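Local coordinates for protein fusarinine C esterase sidJ (Aspergillus fumigatus, PDB 6GUP) that hydrolyses the siderophore fusarinine C to fusarinine, which frees its iron, but does not cleave triacetylfusarinine C, at residues L45-L55 against L69-S80; A171-L180 against M218-H226. All blocks are in the same frame, centred on the assembly; numbering follows the deposited sequence.

Contact 1 (L45-L55 against L69-S80)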
loop_
_atom_site.group_PDB
_atom_site.type_symbol
_atom_site.label_atom_id
_atom_site.label_comp_id
_atom_site.label_asym_id
_atom_site.label_seq_id
_atom_site.Cartn_x
_atom_site.Cartn_y
_atom_site.Cartn_z
ATOM N N LEU A 45 -8.879 -6.975 0.500
ATOM C CA LEU A 45 -8.976 -5.543 0.792
ATOM C C LEU A 45 -7.896 -5.141 1.796
ATOM O O LEU A 45 -7.829 -5.696 2.895
ATOM C CB LEU A 45 -10.361 -5.188 1.345
ATOM C CG LEU A 45 -10.616 -3.722 1.725
ATOM C CD1 LEU A 45 -10.608 -2.834 0.494
ATOM C CD2 LEU A 45 -11.932 -3.579 2.472
ATOM N N GLY A 46 -7.056 -4.184 1.404
ATOM C CA GLY A 46 -5.950 -3.718 2.239
ATOM C C GLY A 46 -4.651 -4.507 2.128
ATOM O O GLY A 46 -3.745 -4.304 2.939
ATOM N N ASP A 47 -4.546 -5.392 1.132
ATOM C CA ASP A 47 -3.339 -6.212 0.943
ATOM C C ASP A 47 -2.240 -5.451 0.203
ATOM O O ASP A 47 -1.109 -5.366 0.685
ATOM C CB ASP A 47 -3.663 -7.512 0.187
ATOM C CG ASP A 47 -4.427 -8.523 1.038
ATOM O OD1 ASP A 47 -4.914 -8.168 2.134
ATOM O OD2 ASP A 47 -4.543 -9.687 0.599
ATOM N N GLY A 48 -2.576 -4.905 -0.966
ATOM C CA GLY A 48 -1.590 -4.272 -1.846
ATOM C C GLY A 48 -0.736 -5.338 -2.512
ATOM O O GLY A 48 -1.272 -6.270 -3.114
ATOM N N LEU A 49 0.588 -5.209 -2.392
ATOM C CA LEU A 49 1.527 -6.240 -2.860
ATOM C C LEU A 49 1.891 -7.266 -1.771
ATOM O O LEU A 49 2.690 -8.171 -2.025
ATOM C CB LEU A 49 2.816 -5.590 -3.385
ATOM C CG LEU A 49 2.692 -4.430 -4.377
ATOM C CD1 LEU A 49 4.078 -3.969 -4.802
ATOM C CD2 LEU A 49 1.862 -4.809 -5.594
ATOM N N ALA A 50 1.294 -7.144 -0.582
ATOM C CA ALA A 50 1.708 -7.920 0.595
ATOM C C ALA A 50 1.022 -9.285 0.775
ATOM O O ALA A 50 1.248 -9.947 1.792
ATOM C CB ALA A 50 1.517 -7.082 1.849
ATOM N N THR A 51 0.195 -9.707 -0.186
ATOM C CA THR A 51 -0.409 -11.044 -0.147
ATOM C C THR A 51 0.688 -12.106 -0.194
ATOM O O THR A 51 1.621 -11.995 -0.987
ATOM C CB THR A 51 -1.367 -11.282 -1.335
ATOM O OG1 THR A 51 -2.333 -10.226 -1.398
ATOM C CG2 THR A 51 -2.096 -12.623 -1.197
ATOM N N THR A 52 0.575 -13.114 0.672
ATOM C CA THR A 52 1.472 -14.272 0.656
ATOM C C THR A 52 0.704 -15.492 0.141
ATOM O O THR A 52 0.600 -15.672 -1.069
ATOM C CB THR A 52 2.110 -14.528 2.039
ATOM O OG1 THR A 52 1.110 -14.433 3.062
ATOM C CG2 THR A 52 3.207 -13.517 2.310
ATOM N N SER A 53 0.152 -16.306 1.044
ATOM C CA SER A 53 -0.628 -17.499 0.684
ATOM C C SER A 53 0.096 -18.458 -0.292
ATOM O O SER A 53 1.142 -19.012 0.055
ATOM C CB SER A 53 -2.024 -17.085 0.178
ATOM O OG SER A 53 -1.963 -16.407 -1.065
ATOM N N TYR A 54 -0.441 -18.616 -1.504
ATOM C CA TYR A 54 0.067 -19.564 -2.511
ATOM C C TYR A 54 0.775 -18.842 -3.659
ATOM O O TYR A 54 1.113 -19.461 -4.673
ATOM C CB TYR A 54 -1.086 -20.420 -3.070
ATOM C CG TYR A 54 -2.295 -19.613 -3.507
ATOM C CD1 TYR A 54 -2.329 -18.967 -4.746
ATOM C CD2 TYR A 54 -3.397 -19.472 -2.662
ATOM C CE1 TYR A 54 -3.429 -18.215 -5.133
ATOM C CE2 TYR A 54 -4.500 -18.723 -3.039
ATOM C CZ TYR A 54 -4.513 -18.098 -4.273
ATOM O OH TYR A 54 -5.609 -17.359 -4.641
ATOM N N LEU A 55 1.020 -17.543 -3.490
ATOM C CA LEU A 55 1.444 -16.682 -4.595
ATOM C C LEU A 55 2.863 -17.000 -5.065
ATOM O O LEU A 55 3.147 -16.944 -6.264
ATOM C CB LEU A 55 1.322 -15.200 -4.195
ATOM C CG LEU A 55 0.801 -14.168 -5.200
ATOM C CD1 LEU A 55 -0.304 -14.712 -6.095
ATOM C CD2 LEU A 55 0.301 -12.952 -4.434
ATOM N N LEU A 69 2.835 -13.369 -13.886
ATOM C CA LEU A 69 1.927 -13.016 -12.796
ATOM C C LEU A 69 2.121 -11.554 -12.399
ATOM O O LEU A 69 3.254 -11.105 -12.232
ATOM C CB LEU A 69 2.196 -13.923 -11.589
ATOM C CG LEU A 69 1.395 -13.706 -10.300
ATOM C CD1 LEU A 69 -0.086 -13.967 -10.516
ATOM C CD2 LEU A 69 1.937 -14.606 -9.203
ATOM N N PHE A 70 1.011 -10.829 -12.252
ATOM C CA PHE A 70 1.005 -9.464 -11.718
ATOM C C PHE A 70 0.187 -9.401 -10.434
ATOM O O PHE A 70 -0.831 -10.082 -10.306
ATOM C CB PHE A 70 0.373 -8.488 -12.709
ATOM C CG PHE A 70 1.205 -8.216 -13.926
ATOM C CD1 PHE A 70 1.218 -9.114 -14.986
ATOM C CD2 PHE A 70 1.947 -7.044 -14.033
ATOM C CE1 PHE A 70 1.972 -8.860 -16.121
ATOM C CE2 PHE A 70 2.701 -6.782 -15.168
ATOM C CZ PHE A 70 2.716 -7.693 -16.212
ATOM N N THR A 71 0.643 -8.575 -9.497
ATOM C CA THR A 71 -0.156 -8.135 -8.350
ATOM C C THR A 71 -0.147 -6.611 -8.371
ATOM O O THR A 71 0.694 -6.019 -9.049
ATOM C CB THR A 71 0.423 -8.644 -7.019
ATOM O OG1 THR A 71 1.786 -8.216 -6.886
ATOM C CG2 THR A 71 0.364 -10.161 -6.955
ATOM N N LEU A 72 -1.070 -5.973 -7.651
ATOM C CA LEU A 72 -1.182 -4.507 -7.702
ATOM C C LEU A 72 -1.671 -3.851 -6.420
ATOM O O LEU A 72 -2.249 -4.501 -5.546
ATOM C CB LEU A 72 -2.078 -4.071 -8.873
ATOM C CG LEU A 72 -3.602 -4.013 -8.681
ATOM C CD1 LEU A 72 -4.266 -3.477 -9.939
ATOM C CD2 LEU A 72 -4.171 -5.371 -8.305
ATOM N N THR A 73 -1.426 -2.543 -6.344
ATOM C CA THR A 73 -1.987 -1.679 -5.316
ATOM C C THR A 73 -3.173 -0.917 -5.887
ATOM O O THR A 73 -3.188 -0.560 -7.069
ATOM C CB THR A 73 -0.960 -0.654 -4.797
ATOM O OG1 THR A 73 -0.492 0.167 -5.878
ATOM C CG2 THR A 73 0.218 -1.357 -4.142
ATOM N N LEU A 74 -4.164 -0.687 -5.032
ATOM C CA LEU A 74 -5.312 0.157 -5.328
ATOM C C LEU A 74 -5.302 1.280 -4.293
ATOM O O LEU A 74 -4.445 1.297 -3.406
ATOM C CB LEU A 74 -6.602 -0.666 -5.220
ATOM C CG LEU A 74 -6.661 -1.978 -6.014
ATOM C CD1 LEU A 74 -7.827 -2.843 -5.555
ATOM C CD2 LEU A 74 -6.750 -1.712 -7.510
ATOM N N THR A 75 -6.241 2.216 -4.400
ATOM C CA THR A 75 -6.445 3.219 -3.348
ATOM C C THR A 75 -6.997 2.531 -2.092
ATOM O O THR A 75 -6.656 2.912 -0.971
ATOM C CB THR A 75 -7.404 4.339 -3.804
ATOM O OG1 THR A 75 -6.878 4.970 -4.978
ATOM C CG2 THR A 75 -7.594 5.399 -2.709
ATOM N N SER A 76 -7.835 1.515 -2.296
ATOM C CA SER A 76 -8.387 0.711 -1.203
ATOM C C SER A 76 -7.359 -0.155 -0.461
ATOM O O SER A 76 -7.635 -0.613 0.651
ATOM C CB SER A 76 -9.515 -0.172 -1.728
ATOM O OG SER A 76 -10.536 0.626 -2.293
ATOM N N SER A 77 -6.200 -0.401 -1.079
ATOM C CA SER A 77 -5.049 -0.987 -0.378
ATOM C C SER A 77 -4.639 -0.132 0.822
ATOM O O SER A 77 -4.340 -0.661 1.892
ATOM C CB SER A 77 -3.848 -1.143 -1.317
ATOM O OG SER A 77 -4.197 -1.850 -2.495
ATOM N N TYR A 78 -4.640 1.186 0.627
ATOM C CA TYR A 78 -4.265 2.149 1.667
ATOM C C TYR A 78 -5.473 2.634 2.488
ATOM O O TYR A 78 -5.332 2.917 3.678
ATOM C CB TYR A 78 -3.511 3.326 1.038
ATOM C CG TYR A 78 -2.338 2.894 0.170
ATOM C CD1 TYR A 78 -1.137 2.470 0.743
ATOM C CD2 TYR A 78 -2.434 2.892 -1.224
ATOM C CE1 TYR A 78 -0.065 2.068 -0.041
ATOM C CE2 TYR A 78 -1.364 2.491 -2.017
ATOM C CZ TYR A 78 -0.183 2.080 -1.421
ATOM O OH TYR A 78 0.883 1.681 -2.195
ATOM N N GLN A 79 -6.650 2.714 1.864
ATOM C CA GLN A 79 -7.892 3.066 2.568
ATOM C C GLN A 79 -8.796 1.831 2.657
ATOM O O GLN A 79 -9.820 1.734 1.973
ATOM C CB GLN A 79 -8.614 4.229 1.869
ATOM C CG GLN A 79 -7.700 5.338 1.364
ATOM C CD GLN A 79 -8.450 6.599 0.965
ATOM O OE1 GLN A 79 -9.529 6.895 1.482
ATOM N NE2 GLN A 79 -7.871 7.358 0.041
ATOM N N SER A 80 -8.407 0.894 3.519
ATOM C CA SER A 80 -9.129 -0.375 3.689
ATOM C C SER A 80 -10.340 -0.313 4.639
ATOM O O SER A 80 -11.049 -1.310 4.802
ATOM C CB SER A 80 -8.157 -1.451 4.178
ATOM O OG SER A 80 -7.567 -1.080 5.412
#

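Contact 2 (A171-L180 against M218-H226)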
loop_
_atom_site.group_PDB
_atom_site.type_symbol
_atom_site.label_atom_id
_atom_site.label_comp_id
_atom_site.label_asym_id
_atom_site.label_seq_id
_atom_site.Cartn_x
_atom_site.Cartn_y
_atom_site.Cartn_z
ATOM N N ALA A 171 -19.137 -14.724 7.678
ATOM C CA ALA A 171 -17.929 -15.013 8.458
ATOM C C ALA A 171 -18.020 -14.474 9.887
ATOM O O ALA A 171 -17.580 -15.138 10.826
ATOM C CB ALA A 171 -16.691 -14.464 7.763
ATOM N N ILE A 172 -18.595 -13.281 10.043
ATOM C CA ILE A 172 -18.810 -12.685 11.367
ATOM C C ILE A 172 -19.862 -13.470 12.165
ATOM O O ILE A 172 -19.683 -13.694 13.363
ATOM C CB ILE A 172 -19.171 -11.180 11.267
ATOM C CG1 ILE A 172 -17.958 -10.394 10.748
ATOM C CG2 ILE A 172 -19.593 -10.625 12.625
ATOM C CD1 ILE A 172 -18.253 -8.972 10.322
ATOM N N GLN A 173 -20.942 -13.887 11.499
ATOM C CA GLN A 173 -21.954 -14.777 12.104
ATOM C C GLN A 173 -21.337 -16.066 12.664
ATOM O O GLN A 173 -21.729 -16.539 13.732
ATOM C CB GLN A 173 -23.040 -15.140 11.082
ATOM C CG GLN A 173 -23.985 -14.001 10.725
ATOM C CD GLN A 173 -24.934 -14.344 9.586
ATOM O OE1 GLN A 173 -25.036 -15.498 9.166
ATOM N NE2 GLN A 173 -25.635 -13.335 9.082
ATOM N N TRP A 174 -20.373 -16.614 11.927
ATOM C CA TRP A 174 -19.646 -17.824 12.322
ATOM C C TRP A 174 -18.662 -17.567 13.468
ATOM O O TRP A 174 -18.478 -18.429 14.331
ATOM C CB TRP A 174 -18.919 -18.385 11.097
ATOM C CG TRP A 174 -18.272 -19.730 11.249
ATOM C CD1 TRP A 174 -17.004 -20.051 10.887
ATOM C CD2 TRP A 174 -18.859 -20.936 11.766
ATOM N NE1 TRP A 174 -16.750 -21.376 11.144
ATOM C CE2 TRP A 174 -17.872 -21.945 11.683
ATOM C CE3 TRP A 174 -20.121 -21.264 12.282
ATOM C CZ2 TRP A 174 -18.104 -23.261 12.107
ATOM C CZ3 TRP A 174 -20.352 -22.573 12.708
ATOM C CH2 TRP A 174 -19.346 -23.555 12.615
ATOM N N VAL A 175 -18.032 -16.390 13.465
ATOM C CA VAL A 175 -17.191 -15.936 14.586
ATOM C C VAL A 175 -18.021 -15.751 15.866
ATOM O O VAL A 175 -17.577 -16.141 16.947
ATOM C CB VAL A 175 -16.417 -14.636 14.231
ATOM C CG1 VAL A 175 -15.842 -13.944 15.466
ATOM C CG2 VAL A 175 -15.295 -14.949 13.251
ATOM N N LEU A 176 -19.208 -15.160 15.740
ATOM C CA LEU A 176 -20.126 -15.008 16.878
ATOM C C LEU A 176 -20.685 -16.346 17.379
ATOM O O LEU A 176 -20.995 -16.477 18.562
ATOM C CB LEU A 176 -21.281 -14.063 16.524
ATOM C CG LEU A 176 -20.910 -12.600 16.259
ATOM C CD1 LEU A 176 -22.064 -11.873 15.584
ATOM C CD2 LEU A 176 -20.506 -11.889 17.543
ATOM N N ALA A 177 -20.821 -17.321 16.480
ATOM C CA ALA A 177 -21.263 -18.670 16.845
ATOM C C ALA A 177 -20.164 -19.489 17.532
ATOM O O ALA A 177 -20.401 -20.075 18.590
ATOM C CB ALA A 177 -21.773 -19.410 15.614
ATOM N N GLU A 178 -18.974 -19.519 16.927
ATOM C CA GLU A 178 -17.882 -20.425 17.339
ATOM C C GLU A 178 -16.671 -19.786 18.032
ATOM O O GLU A 178 -15.913 -20.492 18.701
ATOM C CB GLU A 178 -17.375 -21.195 16.117
ATOM C CG GLU A 178 -18.362 -22.203 15.553
ATOM C CD GLU A 178 -18.675 -23.349 16.501
ATOM O OE1 GLU A 178 -17.761 -23.815 17.214
ATOM O OE2 GLU A 178 -19.843 -23.792 16.525
ATOM N N GLY A 179 -16.487 -18.476 17.873
ATOM C CA GLY A 179 -15.297 -17.777 18.366
ATOM C C GLY A 179 -14.272 -17.530 17.272
ATOM O O GLY A 179 -14.511 -17.840 16.101
ATOM N N LEU A 180 -13.129 -16.968 17.663
ATOM C CA LEU A 180 -12.035 -16.656 16.736
ATOM C C LEU A 180 -10.696 -16.623 17.477
ATOM O O LEU A 180 -10.487 -15.772 18.345
ATOM C CB LEU A 180 -12.293 -15.309 16.047
ATOM C CG LEU A 180 -11.240 -14.759 15.072
ATOM C CD1 LEU A 180 -10.960 -15.731 13.935
ATOM C CD2 LEU A 180 -11.687 -13.415 14.518
ATOM N N MET A 218 -10.813 -3.694 19.333
ATOM C CA MET A 218 -12.158 -4.281 19.342
ATOM C C MET A 218 -12.527 -5.003 18.041
ATOM O O MET A 218 -13.000 -6.138 18.085
ATOM C CB MET A 218 -13.198 -3.197 19.648
ATOM C CG MET A 218 -13.056 -2.598 21.039
ATOM S SD MET A 218 -14.218 -1.259 21.372
ATOM C CE MET A 218 -15.726 -2.168 21.681
ATOM N N THR A 219 -12.322 -4.348 16.896
ATOM C CA THR A 219 -12.757 -4.891 15.594
ATOM C C THR A 219 -12.050 -6.189 15.193
ATOM O O THR A 219 -12.672 -7.078 14.610
ATOM C CB THR A 219 -12.579 -3.877 14.441
ATOM O OG1 THR A 219 -11.220 -3.429 14.391
ATOM C CG2 THR A 219 -13.512 -2.683 14.612
ATOM N N SER A 220 -10.759 -6.290 15.507
ATOM C CA SER A 220 -9.968 -7.489 15.187
ATOM C C SER A 220 -10.378 -8.754 15.947
ATOM O O SER A 220 -10.063 -9.863 15.507
ATOM C CB SER A 220 -8.477 -7.220 15.395
ATOM O OG SER A 220 -7.999 -6.397 14.350
ATOM N N LEU A 221 -11.065 -8.590 17.078
ATOM C CA LEU A 221 -11.644 -9.725 17.806
ATOM C C LEU A 221 -12.785 -10.384 17.041
ATOM O O LEU A 221 -12.995 -11.592 17.167
ATOM C CB LEU A 221 -12.164 -9.292 19.178
ATOM C CG LEU A 221 -11.164 -8.668 20.152
ATOM C CD1 LEU A 221 -11.811 -8.504 21.517
ATOM C CD2 LEU A 221 -9.882 -9.482 20.255
ATOM N N VAL A 222 -13.526 -9.584 16.275
ATOM C CA VAL A 222 -14.665 -10.076 15.497
ATOM C C VAL A 222 -14.405 -10.179 13.992
ATOM O O VAL A 222 -15.132 -10.898 13.305
ATOM C CB VAL A 222 -15.946 -9.239 15.769
ATOM C CG1 VAL A 222 -15.843 -7.813 15.224
ATOM C CG2 VAL A 222 -17.177 -9.944 15.212
ATOM N N TYR A 223 -13.385 -9.482 13.481
ATOM C CA TYR A 223 -13.143 -9.436 12.043
ATOM C C TYR A 223 -11.904 -10.253 11.626
ATOM O O TYR A 223 -10.773 -9.834 11.884
ATOM C CB TYR A 223 -13.052 -7.983 11.563
ATOM C CG TYR A 223 -13.239 -7.795 10.065
ATOM C CD1 TYR A 223 -14.157 -8.568 9.332
ATOM C CD2 TYR A 223 -12.521 -6.821 9.379
ATOM C CE1 TYR A 223 -14.325 -8.386 7.970
ATOM C CE2 TYR A 223 -12.696 -6.632 8.015
ATOM C CZ TYR A 223 -13.592 -7.416 7.316
ATOM O OH TYR A 223 -13.758 -7.225 5.965
ATOM N N PRO A 224 -12.122 -11.434 10.993
ATOM C CA PRO A 224 -11.067 -12.331 10.487
ATOM C C PRO A 224 -10.034 -11.678 9.572
ATOM O O PRO A 224 -8.853 -12.026 9.640
ATOM C CB PRO A 224 -11.853 -13.377 9.691
ATOM C CG PRO A 224 -13.177 -13.429 10.348
ATOM C CD PRO A 224 -13.459 -12.040 10.823
ATOM N N ALA A 225 -10.484 -10.761 8.715
ATOM C CA ALA A 225 -9.586 -10.007 7.833
ATOM C C ALA A 225 -8.565 -9.162 8.606
ATOM O O ALA A 225 -7.456 -8.942 8.115
ATOM C CB ALA A 225 -10.387 -9.128 6.885
ATOM N N HIS A 226 -8.949 -8.696 9.799
ATOM C CA HIS A 226 -8.052 -7.975 10.717
ATOM C C HIS A 226 -7.540 -6.661 10.101
ATOM O O HIS A 226 -6.378 -6.280 10.277
ATOM C CB HIS A 226 -6.890 -8.887 11.150
ATOM C CG HIS A 226 -6.228 -8.476 12.430
ATOM N ND1 HIS A 226 -5.727 -7.209 12.642
ATOM C CD2 HIS A 226 -5.956 -9.178 13.556
ATOM C CE1 HIS A 226 -5.188 -7.145 13.845
ATOM N NE2 HIS A 226 -5.316 -8.326 14.422
#

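Contact 1 (L45-L55 against L69-S80)
Leu49 and Leu55 lie over the side of strand 69-72 that carries Leu69 and Thr71, in the core of an alpha/beta-hydrolase fold. The loop 45-55 follows strand 37-42 and leads into helix 55-61. Chain 37-72 is thus a beta-alpha-beta unit with neighbouring parallel strands. Thr71 serves both leucines with different branches. Its chi1 of 56° sets OG1 between the backbone N and the carbonyl carbon and CG2 anti to the carbonyl carbon. Thr71 CG2 meets Leu55 CD2 tip to tip at 3.8 Å. Thr71 OG1 faces Leu49 CD2 at 3.6 Å and has no polar partner in the model. Leu49 slants across Thr71 and Thr73, the latter just past the strand end, with its CG on Thr73 CG2. Leu55 turns its other methyl, CD1, to Leu69 CD2 at 3.8 Å.

At the other end Leu45 spans from Ser76 to Ser80. Leu45 CD1 rests on Ser76 CB, and Leu45 CD2 lies 3.4 Å from Ser80 O, a buried carbonyl without a partner. Ser76 OG turns to Asp89 and Arg88. Leu45 N bonds to Thr124 OG1. In alpha/beta hydrolases the loop after this strand commonly lines the oxyanion hole, consistent with Leu45 lying near the presumed nucleophile elbow.

No conventional hydrogen bond joins the two segments. At Gly46 there is no CB to collide with Ser80 CB. Gly46 CA makes a CH...O contact of 3.5 Å to Ser77 O, and Gly48 CA sits beside Ser77 OG. Leu74 N donates to Ser77 OG at 2.8 Å, almost straight at 175°.

Contact 2 (A171-L180 against M218-H226)
With chi1 at -67°, Ile172 puts its CG2 methyl opposite its backbone N. Val222, with chi1 at 68°, also sets CG2 opposite its N and squeezes CG1 between N and the carbonyl carbon. The two CG2 methyls then meet: Ile172 CG2 lies 3.6 Å from Val222 CG2, and the side chains pass at a slant. The other branch of Ile172 runs on to CD1, which lies obliquely by Tyr223 CD1 at 4.2 Å.

Val175, one turn further on, divides its two methyls. Val175 CG1 comes to 3.8 Å from Val222 O. Val175 CG2 slips alongside the proline ring, 3.9 Å from Pro224 CG, the two side chains running in opposite directions. Ala171 CB adds a looser contact to the same ring carbon.

Leu180 closes the contact from beyond the helix end. Gly179, with positive phi, turns the chain out of helix 171-178. Leu180 then points back, and its CD2 reaches Leu221 O at 3.5 Å. CD2 also lies over the backbone from Ser220 to Pro224. The carbonyls Leu221 O and Val222 O are buried under these methyls and have no polar partner in the model. The side chains that meet are apolar, and no hydrogen bond crosses between the segments.

The segments 171-178 and 218-222 cross almost at right angles, 88°, with axes 11.1 Å apart. Phe192 of helix 185-205 and Leu237 of helix 231-238 pack on Ile172 and extend the cluster. These helices belong to the long excursion between strands 159-163 and 278-283. Its place after the sixth strand of the sheet is where many alpha/beta hydrolases carry a cap, so this is probably the cap.

Contact 1 belongs to the core, with its centre about 10 Å from the centre of the chain. Contact 2 lies further out, at about 19 Å, and is only partly buried. Contact 1 joins a loop to a sheet strand and the turn after it, and mixes leucine methyls with hydroxyls and glycine backbone. Contact 2 packs two helices, probably of the cap, and the loops that follow them, mainly by aliphatic side chains. The second subunit reaches contact 1 but not contact 2. Their nearest atoms are about 5 Å apart without touching. Ser80 of contact 1 bonds to Thr227, the residue just after 218-226, and so links the two regions.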